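Side-chain contacts in predicted protein (Phaeodactylum tricornutum CCAP 1055/1, PDB 5Z5M), which probably converts 5-hydroxyisourate to (S)-allantoin in two steps of urate degradation, hydrolysis followed by stereoselective decarboxylation, in one fused chain: residues 47-52 / 174-179; 165-170 / 276-281. All blocks are in the same frame, centred on the assembly; numbering follows the deposited sequence.

In the fold
Both contacts sit where the all-helical OHCU decarboxylase part of the chain meets the beta-rich, transthyretin-like HIU hydrolase part. Contact 1 packs the start of helix 49-61 against the linker that leaves helix 151-173 and runs on to strand 182-189; contact 2 sets a tryptophan of helix 151-173 against the loop between strands 268-275 and 281-289. Their centres are about 9 Å apart and they are joined directly: S50 OG lies 2.7 Å from D279 OD2 and 2.8 Å from N277 ND2, both probable hydrogen bonds, and A179 CB packs 3.5 Å from P278 O. Contact 1 thus lies between helix start and linker, contact 2 directly between the two enzyme parts.

Contact 1 of 2, residues 47-52 / 174-179; sequences ETISQL and IDTSDA
The first turn of helix 49-61 faces the irregular segment 174-179, the backbones coming nearest at I49 CA and T176 CA, 7.7 Å apart. The atoms that touch are all side-chain carbons, of I49, L52, I174 and T176. The CD1 methyl of I49 does most of the touching, 3.9 Å from CG2 of T176 and 4.1 Å from CG2 of I174, so it meets one methyl from each of two linker residues. The I49 chain reaches that far because it is fully extended, with CG1 anti to the backbone N (chi1 -171°) and CD1 trans beyond it. The two isoleucine side chains lie antiparallel, passing alongside each other, while L52 comes in at a slant and sets its CD2 3.7 Å from CD1 of I174. V7 of helix 7-11 touches both isoleucines, F21 reaches I174, and L171 of helix 151-173 packs on I49; these add to the apolar surroundings.

Each segment also has its own internal bonds. T48 OG1 accepts from Q51 N (3.2 Å) and Q51 OE1 accepts weakly from T48 N, a capping box, with E47 N a further donor to that OE1. In segment 174-179, OD1 of D175 accepts from the backbone N of S177, the N lying above the carboxylate plane. The apolar side of a capped first helical turn thus packs on the start of the interdomain linker, with the capping box and the Asx turn as local features beside that packing.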
ATOM      1  N   GLU A  47      16.468  10.218  31.295  1.00 11.72           N
ATOM      2  CA  GLU A  47      15.311  11.029  31.663  1.00 11.96           C
ATOM      3  C   GLU A  47      13.980  10.294  31.521  1.00 17.00           C
ATOM      4  O   GLU A  47      12.988  10.688  32.130  1.00 17.40           O
ATOM      5  CB  GLU A  47      15.279  12.307  30.821  1.00 16.23           C
ATOM      6  CG  GLU A  47      16.447  13.253  31.064  1.00 17.83           C
ATOM      7  CD  GLU A  47      16.295  14.574  30.314  1.00 29.05           C
ATOM      8  OE1 GLU A  47      15.348  14.700  29.510  1.00 33.23           O
ATOM      9  OE2 GLU A  47      17.122  15.485  30.526  1.00 38.58           O
ATOM     10  N   THR A  48      13.954   9.235  30.717  1.00 10.64           N
ATOM     11  CA  THR A  48      12.705   8.523  30.449  1.00  9.73           C
ATOM     12  C   THR A  48      12.855   7.019  30.667  1.00 16.13           C
ATOM     13  O   THR A  48      13.965   6.504  30.795  1.00  9.70           O
ATOM     14  CB  THR A  48      12.218   8.762  29.004  1.00 12.82           C
ATOM     15  OG1 THR A  48      13.191   8.252  28.082  1.00 12.00           O
ATOM     16  CG2 THR A  48      11.989  10.243  28.741  1.00 20.16           C
ATOM     17  N   ILE A  49      11.734   6.307  30.706  1.00 15.74           N
ATOM     18  CA  ILE A  49      11.801   4.866  30.893  1.00 10.00           C
ATOM     19  C   ILE A  49      12.398   4.215  29.640  1.00  6.98           C
ATOM     20  O   ILE A  49      13.100   3.204  29.734  1.00 11.29           O
ATOM     21  CB  ILE A  49      10.415   4.267  31.237  1.00 13.60           C
ATOM     22  CG1 ILE A  49      10.552   2.795  31.642  1.00 22.35           C
ATOM     23  CG2 ILE A  49       9.436   4.445  30.090  1.00 17.25           C
ATOM     24  CD1 ILE A  49       9.264   2.169  32.116  1.00 24.77           C
ATOM     25  N   SER A  50      12.171   4.825  28.479  1.00  8.09           N
ATOM     26  CA  SER A  50      12.783   4.354  27.236  1.00 10.97           C
ATOM     27  C   SER A  50      14.301   4.375  27.322  1.00  9.21           C
ATOM     28  O   SER A  50      14.972   3.402  26.975  1.00  6.61           O
ATOM     29  CB  SER A  50      12.336   5.205  26.047  1.00 12.76           C
ATOM     30  OG  SER A  50      10.971   5.002  25.757  1.00 17.70           O
ATOM     31  N   GLN A  51      14.840   5.500  27.785  1.00  9.97           N
ATOM     32  CA  GLN A  51      16.283   5.655  27.909  1.00  9.71           C
ATOM     33  C   GLN A  51      16.866   4.696  28.944  1.00  6.89           C
ATOM     34  O   GLN A  51      17.976   4.189  28.779  1.00  6.57           O
ATOM     35  CB  GLN A  51      16.626   7.103  28.267  1.00 11.36           C
ATOM     36  CG  GLN A  51      16.375   8.080  27.127  1.00 15.25           C
ATOM     37  CD  GLN A  51      16.490   9.529  27.557  1.00 20.11           C
ATOM     38  OE1 GLN A  51      16.553   9.831  28.746  1.00 15.23           O
ATOM     39  NE2 GLN A  51      16.514  10.433  26.588  1.00 25.89           N
ATOM     40  N   LEU A  52      16.111   4.454  30.009  1.00  6.62           N
ATOM     41  CA  LEU A  52      16.543   3.530  31.047  1.00  8.64           C
ATOM     42  C   LEU A  52      16.644   2.114  30.479  1.00  9.71           C
ATOM     43  O   LEU A  52      17.632   1.411  30.699  1.00  8.02           O
ATOM     44  CB  LEU A  52      15.579   3.576  32.238  1.00  6.80           C
ATOM     45  CG  LEU A  52      15.814   2.514  33.315  1.00  7.51           C
ATOM     46  CD1 LEU A  52      17.239   2.612  33.865  1.00 13.94           C
ATOM     47  CD2 LEU A  52      14.783   2.648  34.421  1.00 13.99           C
ATOM     48  N   ILE A 174       7.574   0.627  37.271  1.00 16.38           N
ATOM     49  CA  ILE A 174       7.739   2.075  37.199  1.00 20.75           C
ATOM     50  C   ILE A 174       6.428   2.790  36.872  1.00 22.95           C
ATOM     51  O   ILE A 174       5.680   2.364  35.995  1.00 19.66           O
ATOM     52  CB  ILE A 174       8.817   2.447  36.154  1.00 17.00           C
ATOM     53  CG1 ILE A 174      10.212   2.152  36.716  1.00 22.93           C
ATOM     54  CG2 ILE A 174       8.702   3.911  35.740  1.00 22.20           C
ATOM     55  CD1 ILE A 174      11.335   2.340  35.716  1.00 29.92           C
ATOM     56  N   ASP A 175       6.153   3.870  37.598  1.00 20.18           N
ATOM     57  CA  ASP A 175       4.973   4.699  37.358  1.00 21.94           C
ATOM     58  C   ASP A 175       5.190   5.568  36.119  1.00 15.32           C
ATOM     59  O   ASP A 175       5.973   6.513  36.143  1.00 21.68           O
ATOM     60  CB  ASP A 175       4.677   5.562  38.592  1.00 27.08           C
ATOM     61  CG  ASP A 175       3.530   6.539  38.375  1.00 27.76           C
ATOM     62  OD1 ASP A 175       2.761   6.387  37.405  1.00 33.25           O
ATOM     63  OD2 ASP A 175       3.392   7.464  39.199  1.00 28.10           O
ATOM     64  N   THR A 176       4.492   5.244  35.035  1.00 19.03           N
ATOM     65  CA  THR A 176       4.693   5.946  33.771  1.00 15.33           C
ATOM     66  C   THR A 176       3.602   6.979  33.505  1.00 17.52           C
ATOM     67  O   THR A 176       3.407   7.396  32.368  1.00 15.07           O
ATOM     68  CB  THR A 176       4.747   4.961  32.577  1.00 17.39           C
ATOM     69  OG1 THR A 176       3.536   4.198  32.522  1.00 17.89           O
ATOM     70  CG2 THR A 176       5.933   4.009  32.717  1.00 20.29           C
ATOM     71  N   SER A 177       2.904   7.406  34.552  1.00 17.65           N
ATOM     72  CA  SER A 177       1.810   8.358  34.382  1.00 25.51           C
ATOM     73  C   SER A 177       2.314   9.722  33.907  1.00 23.16           C
ATOM     74  O   SER A 177       1.536  10.538  33.417  1.00 20.53           O
ATOM     75  CB  SER A 177       1.024   8.516  35.687  1.00 25.85           C
ATOM     76  OG  SER A 177       1.763   9.258  36.638  1.00 31.00           O
ATOM     77  N   ASP A 178       3.618   9.957  34.037  1.00 15.27           N
ATOM     78  CA  ASP A 178       4.206  11.220  33.605  1.00 21.38           C
ATOM     79  C   ASP A 178       4.884  11.114  32.241  1.00 22.85           C
ATOM     80  O   ASP A 178       5.547  12.058  31.800  1.00 23.57           O
ATOM     81  CB  ASP A 178       5.215  11.728  34.642  1.00 20.03           C
ATOM     82  CG  ASP A 178       6.402  10.797  34.811  1.00 44.23           C
ATOM     83  OD1 ASP A 178       6.279   9.598  34.476  1.00 42.31           O
ATOM     84  OD2 ASP A 178       7.460  11.268  35.279  1.00 39.31           O
ATOM     85  N   ALA A 179       4.721   9.974  31.573  1.00 14.48           N
ATOM     86  CA  ALA A 179       5.235   9.821  30.213  1.00 14.79           C
ATOM     87  C   ALA A 179       4.548  10.828  29.301  1.00  9.44           C
ATOM     88  O   ALA A 179       3.443  11.281  29.592  1.00 11.73           O
ATOM     89  CB  ALA A 179       5.023   8.400  29.703  1.00 17.30           C
TER

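Contact 2 of 2, residues 165-170 / 276-281; sequences IAWMRL and DNPDDH
This contact belongs to the interface between the two fused enzymes: W167, on the last long helix of the decarboxylase part, reaches to the turn N277-D280 and the residue before it in the transthyretin-like part. The indole N-H does the polar work. NE1 of W167 donates to the backbone O of D276 at 3.0 Å, fairly straight (158°), and the acceptor lies in the ring plane at the edge. The D276 carboxylate runs alongside the ring, its plane turned 52° from it, and its OD1 bonds to Q263 N of the second subunit. Farther along the indole, CZ2 of W167 meets CG of N277 at 3.6 Å, where the N277 side chain runs across the indole at about a right angle, its amide plane turned 58° from the ring; CD of P278 lies 4.2 Å from CZ2 of W167. The indole swings away from its own backbone N, which carries it out from the helix toward the turn. N277 is held in place on two counts: OD1 accepts from N of D279 (2.9 Å), an Asx turn, and ND2 bonds to S50 OG. Replacing W167 with an alanine would probably leave the O of D276 without this donor and open a gap beside the N277 amide. One indole thus combines a directional bond to a main-chain carbonyl with packing of its six-membered ring on N277 and P278.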
ATOM      1  N   ILE A 165      11.088  -8.911  27.581  1.00 10.11           N
ATOM      2  CA  ILE A 165      10.644  -9.251  28.927  1.00 14.34           C
ATOM      3  C   ILE A 165      11.145  -8.214  29.932  1.00  7.16           C
ATOM      4  O   ILE A 165      10.426  -7.829  30.854  1.00 12.64           O
ATOM      5  CB  ILE A 165      11.118 -10.668  29.318  1.00 13.06           C
ATOM      6  CG1 ILE A 165      10.336 -11.703  28.513  1.00 20.23           C
ATOM      7  CG2 ILE A 165      10.937 -10.911  30.808  1.00 18.42           C
ATOM      8  CD1 ILE A 165      10.937 -13.080  28.522  1.00 27.01           C
ATOM      9  N   ALA A 166      12.366  -7.734  29.723  1.00 10.31           N
ATOM     10  CA  ALA A 166      12.936  -6.700  30.572  1.00  9.17           C
ATOM     11  C   ALA A 166      12.082  -5.437  30.506  1.00 12.46           C
ATOM     12  O   ALA A 166      11.808  -4.806  31.525  1.00  7.23           O
ATOM     13  CB  ALA A 166      14.366  -6.401  30.159  1.00 10.55           C
ATOM     14  N   TRP A 167      11.659  -5.092  29.295  1.00  6.29           N
ATOM     15  CA  TRP A 167      10.809  -3.929  29.061  1.00  7.32           C
ATOM     16  C   TRP A 167       9.475  -4.084  29.790  1.00  8.74           C
ATOM     17  O   TRP A 167       8.994  -3.137  30.411  1.00 10.85           O
ATOM     18  CB  TRP A 167      10.595  -3.742  27.558  1.00  5.35           C
ATOM     19  CG  TRP A 167       9.681  -2.617  27.171  1.00  9.74           C
ATOM     20  CD1 TRP A 167       8.516  -2.720  26.476  1.00  7.00           C
ATOM     21  CD2 TRP A 167       9.871  -1.220  27.436  1.00  9.24           C
ATOM     22  NE1 TRP A 167       7.955  -1.475  26.294  1.00  5.45           N
ATOM     23  CE2 TRP A 167       8.775  -0.535  26.868  1.00  6.33           C
ATOM     24  CE3 TRP A 167      10.859  -0.481  28.093  1.00  9.95           C
ATOM     25  CZ2 TRP A 167       8.634   0.846  26.948  1.00 13.30           C
ATOM     26  CZ3 TRP A 167      10.723   0.900  28.160  1.00  7.68           C
ATOM     27  CH2 TRP A 167       9.619   1.545  27.594  1.00 16.42           C
ATOM     28  N   MET A 168       8.897  -5.287  29.733  1.00  7.94           N
ATOM     29  CA  MET A 168       7.637  -5.558  30.424  1.00 15.18           C
ATOM     30  C   MET A 168       7.780  -5.414  31.935  1.00  8.39           C
ATOM     31  O   MET A 168       6.879  -4.918  32.604  1.00 13.63           O
ATOM     32  CB  MET A 168       7.120  -6.961  30.082  1.00  9.94           C
ATOM     33  CG  MET A 168       6.687  -7.116  28.641  1.00 24.85           C
ATOM     34  SD  MET A 168       6.145  -8.798  28.280  1.00 31.61           S
ATOM     35  CE  MET A 168       5.876  -8.682  26.513  1.00 27.68           C
ATOM     36  N   ARG A 169       8.913  -5.844  32.474  1.00 10.60           N
ATOM     37  CA  ARG A 169       9.126  -5.757  33.912  1.00 13.37           C
ATOM     38  C   ARG A 169       9.348  -4.316  34.367  1.00 12.22           C
ATOM     39  O   ARG A 169       8.857  -3.910  35.423  1.00 13.69           O
ATOM     40  CB  ARG A 169      10.306  -6.629  34.327  1.00 16.16           C
ATOM     41  CG  ARG A 169      10.007  -8.113  34.259  1.00 16.73           C
ATOM     42  CD  ARG A 169      11.273  -8.924  34.463  1.00 22.74           C
ATOM     43  NE  ARG A 169      10.999 -10.355  34.496  1.00 25.18           N
ATOM     44  CZ  ARG A 169      11.935 -11.292  34.418  1.00 36.41           C
ATOM     45  NH1 ARG A 169      13.212 -10.950  34.298  1.00 29.15           N
ATOM     46  NH2 ARG A 169      11.593 -12.571  34.458  1.00 19.85           N
ATOM     47  N   LEU A 170      10.087  -3.551  33.568  1.00 11.80           N
ATOM     48  CA  LEU A 170      10.316  -2.134  33.849  1.00 10.90           C
ATOM     49  C   LEU A 170       8.996  -1.369  33.879  1.00 17.91           C
ATOM     50  O   LEU A 170       8.781  -0.521  34.744  1.00 15.00           O
ATOM     51  CB  LEU A 170      11.252  -1.511  32.806  1.00  9.94           C
ATOM     52  CG  LEU A 170      12.752  -1.776  32.946  1.00 20.47           C
ATOM     53  CD1 LEU A 170      13.487  -1.350  31.681  1.00 19.94           C
ATOM     54  CD2 LEU A 170      13.319  -1.045  34.167  1.00 18.15           C
ATOM     55  N   ASP A 276       3.108   0.014  22.474  1.00  6.75           N
ATOM     56  CA  ASP A 276       4.080  -0.688  23.308  1.00  8.81           C
ATOM     57  C   ASP A 276       4.922   0.241  24.193  1.00  9.05           C
ATOM     58  O   ASP A 276       5.525  -0.212  25.161  1.00 11.10           O
ATOM     59  CB  ASP A 276       5.004  -1.526  22.426  1.00  8.02           C
ATOM     60  CG  ASP A 276       5.967  -2.383  23.233  1.00 20.67           C
ATOM     61  OD1 ASP A 276       5.499  -3.277  23.973  1.00 18.54           O
ATOM     62  OD2 ASP A 276       7.194  -2.156  23.136  1.00 20.51           O
ATOM     63  N   ASN A 277       4.967   1.529  23.872  1.00  7.14           N
ATOM     64  CA  ASN A 277       5.861   2.450  24.580  1.00  8.93           C
ATOM     65  C   ASN A 277       5.204   3.810  24.830  1.00 10.76           C
ATOM     66  O   ASN A 277       4.990   4.581  23.900  1.00 11.37           O
ATOM     67  CB  ASN A 277       7.173   2.621  23.792  1.00 12.13           C
ATOM     68  CG  ASN A 277       8.203   3.487  24.521  1.00 11.65           C
ATOM     69  OD1 ASN A 277       7.878   4.210  25.456  1.00 16.35           O
ATOM     70  ND2 ASN A 277       9.457   3.407  24.086  1.00 10.96           N
ATOM     71  N   PRO A 278       4.919   4.116  26.103  1.00 11.36           N
ATOM     72  CA  PRO A 278       4.193   5.334  26.482  1.00 18.62           C
ATOM     73  C   PRO A 278       4.985   6.629  26.270  1.00  9.77           C
ATOM     74  O   PRO A 278       4.391   7.703  26.370  1.00  8.05           O
ATOM     75  CB  PRO A 278       3.896   5.112  27.970  1.00 17.82           C
ATOM     76  CG  PRO A 278       4.937   4.158  28.437  1.00 15.65           C
ATOM     77  CD  PRO A 278       5.270   3.285  27.268  1.00 14.98           C
ATOM     78  N   ASP A 279       6.287   6.520  26.002  1.00 11.02           N
ATOM     79  CA  ASP A 279       7.133   7.671  25.672  1.00 13.64           C
ATOM     80  C   ASP A 279       6.993   8.133  24.224  1.00 13.68           C
ATOM     81  O   ASP A 279       7.276   9.291  23.905  1.00 17.00           O
ATOM     82  CB  ASP A 279       8.613   7.348  25.916  1.00 11.58           C
ATOM     83  CG  ASP A 279       8.971   7.265  27.387  1.00 18.40           C
ATOM     84  OD1 ASP A 279       8.371   8.002  28.203  1.00 16.55           O
ATOM     85  OD2 ASP A 279       9.885   6.476  27.717  1.00 21.40           O
ATOM     86  N   ASP A 280       6.581   7.219  23.347  1.00 13.69           N
ATOM     87  CA  ASP A 280       6.669   7.446  21.903  1.00  8.82           C
ATOM     88  C   ASP A 280       5.499   8.207  21.302  1.00 12.85           C
ATOM     89  O   ASP A 280       4.387   8.186  21.828  1.00 10.80           O
ATOM     90  CB  ASP A 280       6.801   6.112  21.161  1.00 16.28           C
ATOM     91  CG  ASP A 280       8.187   5.513  21.267  1.00 30.13           C
ATOM     92  OD1 ASP A 280       9.113   6.220  21.719  1.00 22.80           O
ATOM     93  OD2 ASP A 280       8.351   4.335  20.888  1.00 33.32           O
ATOM     94  N   HIS A 281       5.766   8.867  20.179  1.00 11.34           N
ATOM     95  CA  HIS A 281       4.716   9.396  19.321  1.00 15.50           C
ATOM     96  C   HIS A 281       4.293   8.314  18.326  1.00 15.28           C
ATOM     97  O   HIS A 281       5.079   7.897  17.471  1.00 14.47           O
ATOM     98  CB  HIS A 281       5.191  10.644  18.580  1.00 15.72           C
ATOM     99  CG  HIS A 281       4.219  11.151  17.562  1.00 10.90           C
ATOM    100  ND1 HIS A 281       4.579  12.019  16.555  1.00 19.52           N
ATOM    101  CD2 HIS A 281       2.893  10.911  17.392  1.00  9.27           C
ATOM    102  CE1 HIS A 281       3.524  12.293  15.810  1.00 20.06           C
ATOM    103  NE2 HIS A 281       2.487  11.629  16.297  1.00 16.00           N
TER